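Local coordinates for protein argonaute (Marinitoga piezophila, PDB 5I4A), which uses short RNA guides with a 5'-hydroxyl end to bind complementary single-stranded DNA or RNA targets and cleave them, preferring manganese as cofactor, at residues Asn231-Phe234 with Glu235-Lys239; Ser314-Glu317 with Leu318-Lys322; Lys65-Phe68 with Gln69-Val72; Glu527-Lys530 with Asn531-Ser534. One frame throughout, in Å; residues are numbered along the deposited sequence.

All four contacts are local, each joining neighbouring turns of one short helical element, yet they lie in four regions of the protein. Interaction 3, in the N-terminal domain, is the surface case: a 3-10 turn held by backbone and amide bonds. Interaction 1 in linker L2, interaction 2 in the Mid domain and interaction 4 in the PIWI domain are partly buried, each with apolar residues against the fold and mostly charged or polar ones outward. Interaction 2 has its phenylalanine buried among other aromatic rings, whereas interaction 4 joins two isoleucines and a phenylalanine beside helix 485-507. Interactions 2 and 3 are farthest apart, their centres about 84 Å from each other.

Interaction 1: residues Asn231-Phe234 with Glu235-Lys239; sequences NKVF and EGFKK
Val233 and Phe237 stand side by side and point the same way, one helical turn apart, with Val233 CG1 4.2 Å from Phe237 CE2. Phe237 sets CG anti to its carbonyl carbon (chi1 -81°), which swings the ring back beside the preceding turn. There the edge of the ring meets Phe234 CA, and Phe237 CD2 comes to 3.7 Å from Val233 O. Both side chains rest on Pro150 of strand 143-156, so a branched aliphatic and an aromatic residue suit this inward side.

Lys232 and Glu235 are also aligned alongside each other, but they meet through carbon rather than charge: Lys232 CG is 3.9 Å from Glu235 OE1, while Lys232 NZ stays 5.6 Å from that oxygen. The lysine end has a cation-pi partner in Phe119. Phe234 packs its ring edge-to-face with Tyr554. Lys238 touches Phe234 O through CB, and the rest of its chain bends off.

Under these side chains runs the start of helix 234-238. Phe237 N donates to Val233 O over 3.0 Å, in the carbonyl plane, and Lys238 N reaches Phe234 O over 3.0 Å. Gly236 N adds a weak bond to Val233 O; glycine fits here because a beta carbon would run into that same oxygen.

Main-chain bonds thus wind this short helix of linker L2, while the packing of Val233 and Phe237 on Pro150 and a hydrogen bond between Gly236 O and Tyr133 OH join it to the sheet; the attraction between Lys232 and Glu235 probably contributes only weakly.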
# COMPACT_ATOMS: atom_id res chain seq x y z
N ASN A 231 -4.08 -3.36 23.97
CA ASN A 231 -3.81 -4.49 24.85
C ASN A 231 -4.98 -5.47 24.85
O ASN A 231 -5.25 -6.12 25.86
CB ASN A 231 -3.51 -4.02 26.28
CG ASN A 231 -2.42 -2.96 26.31
OD1 ASN A 231 -2.70 -1.77 26.51
ND2 ASN A 231 -1.18 -3.38 26.13
N LYS A 232 -5.69 -5.59 23.72
CA LYS A 232 -6.72 -6.60 23.55
C LYS A 232 -6.58 -7.34 22.22
O LYS A 232 -7.44 -8.16 21.89
CB LYS A 232 -8.13 -5.99 23.67
CG LYS A 232 -9.20 -6.94 24.19
CD LYS A 232 -10.49 -6.17 24.40
CE LYS A 232 -11.47 -6.98 25.23
NZ LYS A 232 -12.58 -6.13 25.74
N VAL A 233 -5.52 -7.06 21.45
CA VAL A 233 -5.19 -7.87 20.28
C VAL A 233 -4.26 -9.02 20.68
O VAL A 233 -4.34 -10.11 20.10
CB VAL A 233 -4.55 -7.00 19.19
CG1 VAL A 233 -4.00 -7.86 18.04
CG2 VAL A 233 -5.56 -5.99 18.66
N PHE A 234 -3.39 -8.81 21.68
CA PHE A 234 -2.56 -9.89 22.19
C PHE A 234 -3.42 -11.03 22.72
O PHE A 234 -3.07 -12.20 22.57
CB PHE A 234 -1.63 -9.38 23.28
CG PHE A 234 -0.93 -10.47 24.05
CD1 PHE A 234 0.16 -11.13 23.52
CD2 PHE A 234 -1.38 -10.84 25.31
CE1 PHE A 234 0.80 -12.14 24.22
CE2 PHE A 234 -0.75 -11.85 26.02
CZ PHE A 234 0.34 -12.50 25.47
N GLU A 235 -4.55 -10.70 23.36
CA GLU A 235 -5.49 -11.75 23.74
C GLU A 235 -6.05 -12.46 22.51
O GLU A 235 -6.43 -13.63 22.59
CB GLU A 235 -6.63 -11.16 24.57
CG GLU A 235 -7.44 -12.21 25.31
CD GLU A 235 -8.70 -11.64 25.94
OE1 GLU A 235 -9.19 -10.60 25.45
OE2 GLU A 235 -9.21 -12.24 26.91
N GLY A 236 -6.10 -11.77 21.37
CA GLY A 236 -6.51 -12.42 20.14
C GLY A 236 -5.50 -13.44 19.66
O GLY A 236 -5.87 -14.53 19.22
N PHE A 237 -4.21 -13.10 19.72
CA PHE A 237 -3.16 -14.08 19.44
C PHE A 237 -3.26 -15.27 20.38
O PHE A 237 -3.06 -16.42 19.98
CB PHE A 237 -1.78 -13.44 19.54
CG PHE A 237 -1.36 -12.66 18.32
CD1 PHE A 237 -1.00 -13.31 17.15
CD2 PHE A 237 -1.29 -11.27 18.36
CE1 PHE A 237 -0.61 -12.59 16.03
CE2 PHE A 237 -0.90 -10.55 17.25
CZ PHE A 237 -0.56 -11.21 16.08
N LYS A 238 -3.59 -15.01 21.65
CA LYS A 238 -3.66 -16.06 22.66
C LYS A 238 -4.98 -16.82 22.64
O LYS A 238 -5.03 -17.96 23.10
CB LYS A 238 -3.41 -15.46 24.05
CG LYS A 238 -3.40 -16.48 25.18
CD LYS A 238 -2.38 -16.14 26.25
CE LYS A 238 -2.32 -17.23 27.31
NZ LYS A 238 -0.93 -17.71 27.54
N LYS A 239 -6.05 -16.22 22.11
CA LYS A 239 -7.32 -16.93 21.99
C LYS A 239 -7.38 -17.84 20.77
O LYS A 239 -8.39 -18.52 20.58
CB LYS A 239 -8.48 -15.93 21.94
CG LYS A 239 -9.13 -15.65 23.29
CD LYS A 239 -10.10 -14.49 23.20
CE LYS A 239 -11.51 -14.90 23.59
NZ LYS A 239 -12.49 -13.83 23.27

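Interaction 2: residues Ser314-Glu317 with Leu318-Lys322; sequences SLKE and LFHNK
Leu315 and Phe319 carry the apolar part of this contact along helix 312-320. Their side chains cross at a slant, and the leucine methyl CD2 lies 3.8 Å from Phe319 CE2. Leu318 CB covers one face of the same ring near its rim. With CG anti to the carbonyl carbon (chi1 -53°), the ring leans back over the previous turn, bringing Phe319 CD2 to 3.3 Å from Leu315 O. Around it gather Phe300 and Phe326, both edge-to-face, and Phe340, so a large flat side chain suits this buried place. Cut back to an alanine, this side chain would probably leave Leu315 CD2 without its aromatic neighbour and open a gap among the three surrounding phenylalanines.

The backbone bonds change character toward the end of the helix. Leu318 N to Ser314 O and Phe319 N to Leu315 O are regular, each 2.8 Å. Lys316 O then takes two donors, His320 N at 2.9 Å and Asn321 N at 3.3 Å. The asparagine N-H arrives nearly straight along the C=O axis (175°), whereas His320 N comes in at 131°.

Polar side chains occupy the outer side. Lys316 CG passes 3.8 Å from His320 ND1, a contact of methylene with ring nitrogen. Glu317 makes its salt bridge with Lys313, one turn back, and Asn321 OD1 accepts from His323 N beyond the helix.

The two-donor carbonyl marks a wider pi-type turn closing an amphipathic helix, one that packs beside the parallel sheet of the Rossmann-like Mid domain.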
# COMPACT_ATOMS: atom_id res chain seq x y z
N SER A 314 2.12 36.65 10.01
CA SER A 314 2.98 35.48 9.92
C SER A 314 3.95 35.59 8.75
O SER A 314 5.12 35.22 8.87
CB SER A 314 2.13 34.22 9.80
OG SER A 314 1.31 34.04 10.94
N LEU A 315 3.47 36.09 7.61
CA LEU A 315 4.36 36.33 6.47
C LEU A 315 5.52 37.23 6.86
O LEU A 315 6.67 36.98 6.47
CB LEU A 315 3.58 36.93 5.31
CG LEU A 315 2.62 36.03 4.54
CD1 LEU A 315 1.90 36.83 3.47
CD2 LEU A 315 3.36 34.85 3.93
N LYS A 316 5.24 38.30 7.61
CA LYS A 316 6.31 39.18 8.07
C LYS A 316 7.25 38.44 9.02
O LYS A 316 8.48 38.52 8.87
CB LYS A 316 5.72 40.41 8.77
CG LYS A 316 5.01 41.37 7.84
CD LYS A 316 4.67 42.65 8.58
CE LYS A 316 4.27 43.76 7.63
NZ LYS A 316 4.39 45.09 8.29
N GLU A 317 6.70 37.72 10.00
CA GLU A 317 7.53 36.99 10.95
C GLU A 317 8.41 35.97 10.23
O GLU A 317 9.55 35.73 10.65
CB GLU A 317 6.66 36.29 11.99
CG GLU A 317 5.95 37.23 12.95
CD GLU A 317 5.02 36.50 13.89
OE1 GLU A 317 4.71 35.32 13.63
OE2 GLU A 317 4.60 37.10 14.90
N LEU A 318 7.91 35.35 9.16
CA LEU A 318 8.66 34.31 8.49
C LEU A 318 9.66 34.87 7.49
O LEU A 318 10.80 34.38 7.41
CB LEU A 318 7.70 33.34 7.79
CG LEU A 318 7.07 32.27 8.68
CD1 LEU A 318 5.99 31.52 7.93
CD2 LEU A 318 8.14 31.31 9.18
N PHE A 319 9.28 35.89 6.73
CA PHE A 319 10.06 36.30 5.57
C PHE A 319 10.58 37.72 5.62
O PHE A 319 11.49 38.05 4.84
CB PHE A 319 9.22 36.11 4.29
CG PHE A 319 8.65 34.73 4.16
CD1 PHE A 319 9.47 33.65 3.90
CD2 PHE A 319 7.29 34.51 4.31
CE1 PHE A 319 8.95 32.37 3.77
CE2 PHE A 319 6.76 33.23 4.20
CZ PHE A 319 7.59 32.16 3.93
N HIS A 320 10.06 38.58 6.49
CA HIS A 320 10.64 39.91 6.67
C HIS A 320 11.75 39.92 7.72
O HIS A 320 12.61 40.81 7.68
CB HIS A 320 9.56 40.92 7.05
CG HIS A 320 8.79 41.44 5.87
ND1 HIS A 320 8.06 42.61 5.92
CD2 HIS A 320 8.64 40.95 4.62
CE1 HIS A 320 7.49 42.81 4.74
NE2 HIS A 320 7.82 41.82 3.94
N ASN A 321 11.73 38.98 8.65
CA ASN A 321 12.84 38.75 9.57
C ASN A 321 13.82 37.80 8.87
O ASN A 321 13.55 36.60 8.77
CB ASN A 321 12.34 38.17 10.89
CG ASN A 321 13.47 37.71 11.81
OD1 ASN A 321 14.63 38.08 11.62
ND2 ASN A 321 13.13 36.91 12.81
N LYS A 322 14.94 38.34 8.40
CA LYS A 322 15.95 37.53 7.70
C LYS A 322 16.64 36.51 8.61
O LYS A 322 17.58 35.84 8.15
CB LYS A 322 17.00 38.44 7.05
CG LYS A 322 16.45 39.45 6.04
CD LYS A 322 15.76 38.78 4.86
CE LYS A 322 15.21 39.81 3.89
NZ LYS A 322 16.28 40.65 3.28

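Interaction 3: residues Lys65-Phe68 with Gln69-Val72; sequences KNVF and QYKV
Gln69 folds back onto Asn66 in a 3-10 turn of the N-terminal domain, just ahead of the weakly bonded strand 71-72.

Backbone bonds define the turn, each spanning three residues: Gln69 N to Asn66 O at 3.0 Å, Tyr70 N to Val67 O at 3.0 Å and Lys71 N to Phe68 O at 3.1 Å. In such a tight winding the donors rise above the carbonyl planes instead of meeting the lone pairs, and the departure grows along the chain, from 44° at Asn66 O to 75° at Phe68 O.

Apolar contacts are modest. Val67 CG2 is 4.4 Å from Tyr70 CD2, a light touch on the inner side, where Val67 also packs on Ile62 and Tyr70 meets Phe32 edge-to-face. One face of the tyrosine ring is covered by the Gln69 methylene CG, 3.6 Å above its centre. An aromatic residue suits this position, being flat enough to take that methylene on a face while meeting Phe32. Lys71 leans CB on Phe68 O, while its amine forms a salt bridge with Glu75.

The side-chain amides supply the remaining chemistry. Asn66 and Gln69 run side by side in the same direction, their amide planes nearly perpendicular. Gln69 sets CG between its own N and carbonyl carbon (chi1 80°); this first torsion turns the chain back, and the extended remainder carries the amide to the start of the turn. A glutamine has just the length and the N-H for this return: NE2 donates to Asn66 O over 3.2 Å, reaching that oxygen from the face opposite to Gln69 N.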
# COMPACT_ATOMS: atom_id res chain seq x y z
N LYS A 65 -27.27 -35.41 3.62
CA LYS A 65 -26.79 -36.77 3.83
C LYS A 65 -27.05 -37.64 2.60
O LYS A 65 -26.14 -38.31 2.10
CB LYS A 65 -27.46 -37.38 5.06
CG LYS A 65 -26.87 -38.72 5.48
CD LYS A 65 -27.96 -39.65 5.98
CE LYS A 65 -27.79 -39.99 7.44
NZ LYS A 65 -29.11 -40.10 8.13
N ASN A 66 -28.28 -37.62 2.08
CA ASN A 66 -28.59 -38.53 0.97
C ASN A 66 -27.95 -38.11 -0.36
O ASN A 66 -28.30 -38.69 -1.39
CB ASN A 66 -30.11 -38.67 0.80
CG ASN A 66 -30.81 -37.36 0.39
OD1 ASN A 66 -30.22 -36.48 -0.22
ND2 ASN A 66 -32.09 -37.27 0.72
N VAL A 67 -27.04 -37.13 -0.37
CA VAL A 67 -26.41 -36.72 -1.62
C VAL A 67 -25.62 -37.86 -2.26
O VAL A 67 -25.31 -37.80 -3.45
CB VAL A 67 -25.51 -35.49 -1.40
CG1 VAL A 67 -24.18 -35.89 -0.76
CG2 VAL A 67 -25.27 -34.74 -2.71
N PHE A 68 -25.31 -38.91 -1.49
CA PHE A 68 -24.64 -40.06 -2.08
C PHE A 68 -25.47 -40.72 -3.17
O PHE A 68 -24.91 -41.46 -3.99
CB PHE A 68 -24.27 -41.09 -0.99
CG PHE A 68 -25.42 -41.49 -0.10
CD1 PHE A 68 -26.44 -42.31 -0.56
CD2 PHE A 68 -25.46 -41.08 1.22
CE1 PHE A 68 -27.49 -42.68 0.26
CE2 PHE A 68 -26.51 -41.45 2.06
CZ PHE A 68 -27.52 -42.25 1.57
N GLN A 69 -26.78 -40.46 -3.20
CA GLN A 69 -27.62 -41.01 -4.26
C GLN A 69 -27.29 -40.42 -5.63
O GLN A 69 -27.67 -41.00 -6.65
CB GLN A 69 -29.10 -40.76 -3.95
CG GLN A 69 -29.57 -39.36 -4.27
CD GLN A 69 -31.00 -39.11 -3.85
OE1 GLN A 69 -31.94 -39.52 -4.52
NE2 GLN A 69 -31.17 -38.43 -2.72
N TYR A 70 -26.59 -39.29 -5.66
CA TYR A 70 -26.15 -38.69 -6.91
C TYR A 70 -24.67 -38.90 -7.18
O TYR A 70 -24.17 -38.47 -8.22
CB TYR A 70 -26.46 -37.19 -6.92
CG TYR A 70 -27.92 -36.86 -6.71
CD1 TYR A 70 -28.88 -37.29 -7.61
CD2 TYR A 70 -28.34 -36.11 -5.62
CE1 TYR A 70 -30.22 -36.99 -7.43
CE2 TYR A 70 -29.67 -35.81 -5.42
CZ TYR A 70 -30.60 -36.26 -6.33
OH TYR A 70 -31.93 -35.96 -6.14
N LYS A 71 -23.95 -39.55 -6.26
CA LYS A 71 -22.51 -39.71 -6.42
C LYS A 71 -22.18 -40.56 -7.64
O LYS A 71 -22.82 -41.58 -7.90
CB LYS A 71 -21.89 -40.34 -5.17
CG LYS A 71 -20.39 -40.51 -5.28
CD LYS A 71 -19.73 -40.83 -3.96
CE LYS A 71 -18.27 -40.41 -3.97
NZ LYS A 71 -17.51 -40.98 -5.12
N VAL A 72 -21.16 -40.13 -8.38
CA VAL A 72 -20.72 -40.78 -9.60
C VAL A 72 -19.41 -41.51 -9.32
O VAL A 72 -18.62 -41.10 -8.47
CB VAL A 72 -20.59 -39.74 -10.74
CG1 VAL A 72 -19.61 -40.18 -11.81
CG2 VAL A 72 -21.95 -39.46 -11.35

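Interaction 4: residues Glu527-Lys530 with Asn531-Ser534; sequences EIIK and NFIS
Phe532 lays one face of its ring over Ile529 O, which sits 3.8 Å above the plane and over its centre. The ring gets there by taking the crowded position between its N and carbonyl carbon (chi1 74°), folding back along helix 526-532 until CZ is 3.9 Å from Ile529 CG2. The same methyl presses on Ile533 CD1 at 3.5 Å, tighter than a usual carbon contact. Branched aliphatic residues fill this side well, since Ile529 meets Leu489 and Ile533 meets Leu542. The cover over Ile529 O and the contacts with Leu492 and Tyr496 would probably be lost were a serine to stand at Phe532. Lys530 NZ is hydrogen-bonded to Tyr540 OH of strand 539-546.

The solvent side, with exposed Glu527, Asn531 and Ser534, is looser and polar. Asn531 N donates to Glu527 O over 3.1 Å, and Ser534 turns its hydroxyl back to Asn531 O, 2.8 Å from OG.

Bonding is weakened at Ile528 O, which receives Asn531 N and Phe532 N only weakly, while Ile529 O keeps a good bond from Ile533 N as well as the ring over it. Apolar fit thus joins this PIWI helix to helix 485-507 and strand 539-546 of the RNase H fold.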
# COMPACT_ATOMS: atom_id res chain seq x y z
N GLU A 527 9.10 -15.94 -18.32
CA GLU A 527 10.24 -16.24 -19.18
C GLU A 527 10.46 -15.14 -20.21
O GLU A 527 11.60 -14.74 -20.48
CB GLU A 527 10.04 -17.59 -19.87
CG GLU A 527 10.02 -18.77 -18.92
CD GLU A 527 11.31 -18.91 -18.13
OE1 GLU A 527 12.40 -18.78 -18.74
OE2 GLU A 527 11.24 -19.14 -16.91
N ILE A 528 9.37 -14.63 -20.80
CA ILE A 528 9.47 -13.49 -21.71
C ILE A 528 10.15 -12.32 -21.02
O ILE A 528 11.09 -11.71 -21.56
CB ILE A 528 8.07 -13.09 -22.22
CG1 ILE A 528 7.47 -14.21 -23.08
CG2 ILE A 528 8.14 -11.79 -23.01
CD1 ILE A 528 8.09 -14.33 -24.46
N ILE A 529 9.70 -11.98 -19.81
CA ILE A 529 10.35 -10.93 -19.03
C ILE A 529 11.81 -11.27 -18.82
O ILE A 529 12.70 -10.47 -19.12
CB ILE A 529 9.62 -10.71 -17.69
CG1 ILE A 529 8.12 -10.73 -17.88
CG2 ILE A 529 10.03 -9.39 -17.07
CD1 ILE A 529 7.32 -10.25 -16.68
N LYS A 530 12.07 -12.48 -18.32
CA LYS A 530 13.43 -12.91 -17.98
C LYS A 530 14.42 -12.61 -19.10
O LYS A 530 15.54 -12.15 -18.84
CB LYS A 530 13.42 -14.41 -17.67
CG LYS A 530 14.45 -14.85 -16.65
CD LYS A 530 14.82 -16.31 -16.86
CE LYS A 530 16.33 -16.50 -16.86
NZ LYS A 530 17.00 -15.51 -17.76
N ASN A 531 14.02 -12.85 -20.35
CA ASN A 531 14.95 -12.72 -21.46
C ASN A 531 15.23 -11.26 -21.80
O ASN A 531 16.39 -10.85 -21.91
CB ASN A 531 14.41 -13.46 -22.69
CG ASN A 531 15.22 -13.18 -23.94
OD1 ASN A 531 16.32 -13.70 -24.12
ND2 ASN A 531 14.67 -12.34 -24.82
N PHE A 532 14.18 -10.44 -21.98
CA PHE A 532 14.43 -9.07 -22.43
C PHE A 532 14.98 -8.19 -21.32
O PHE A 532 15.50 -7.10 -21.62
CB PHE A 532 13.16 -8.45 -23.05
CG PHE A 532 12.08 -8.05 -22.06
CD1 PHE A 532 12.25 -6.98 -21.18
CD2 PHE A 532 10.85 -8.69 -22.08
CE1 PHE A 532 11.25 -6.62 -20.30
CE2 PHE A 532 9.84 -8.32 -21.21
CZ PHE A 532 10.04 -7.28 -20.31
N ILE A 533 14.88 -8.61 -20.05
CA ILE A 533 15.51 -7.86 -18.97
C ILE A 533 17.00 -7.71 -19.24
O ILE A 533 17.62 -6.71 -18.86
CB ILE A 533 15.24 -8.54 -17.61
CG1 ILE A 533 13.78 -8.40 -17.22
CG2 ILE A 533 16.09 -7.92 -16.52
CD1 ILE A 533 13.39 -9.37 -16.14
N SER A 534 17.58 -8.69 -19.93
CA SER A 534 18.99 -8.65 -20.32
C SER A 534 19.27 -7.50 -21.28
O SER A 534 18.36 -6.84 -21.78
CB SER A 534 19.38 -9.98 -20.96
OG SER A 534 18.73 -11.06 -20.32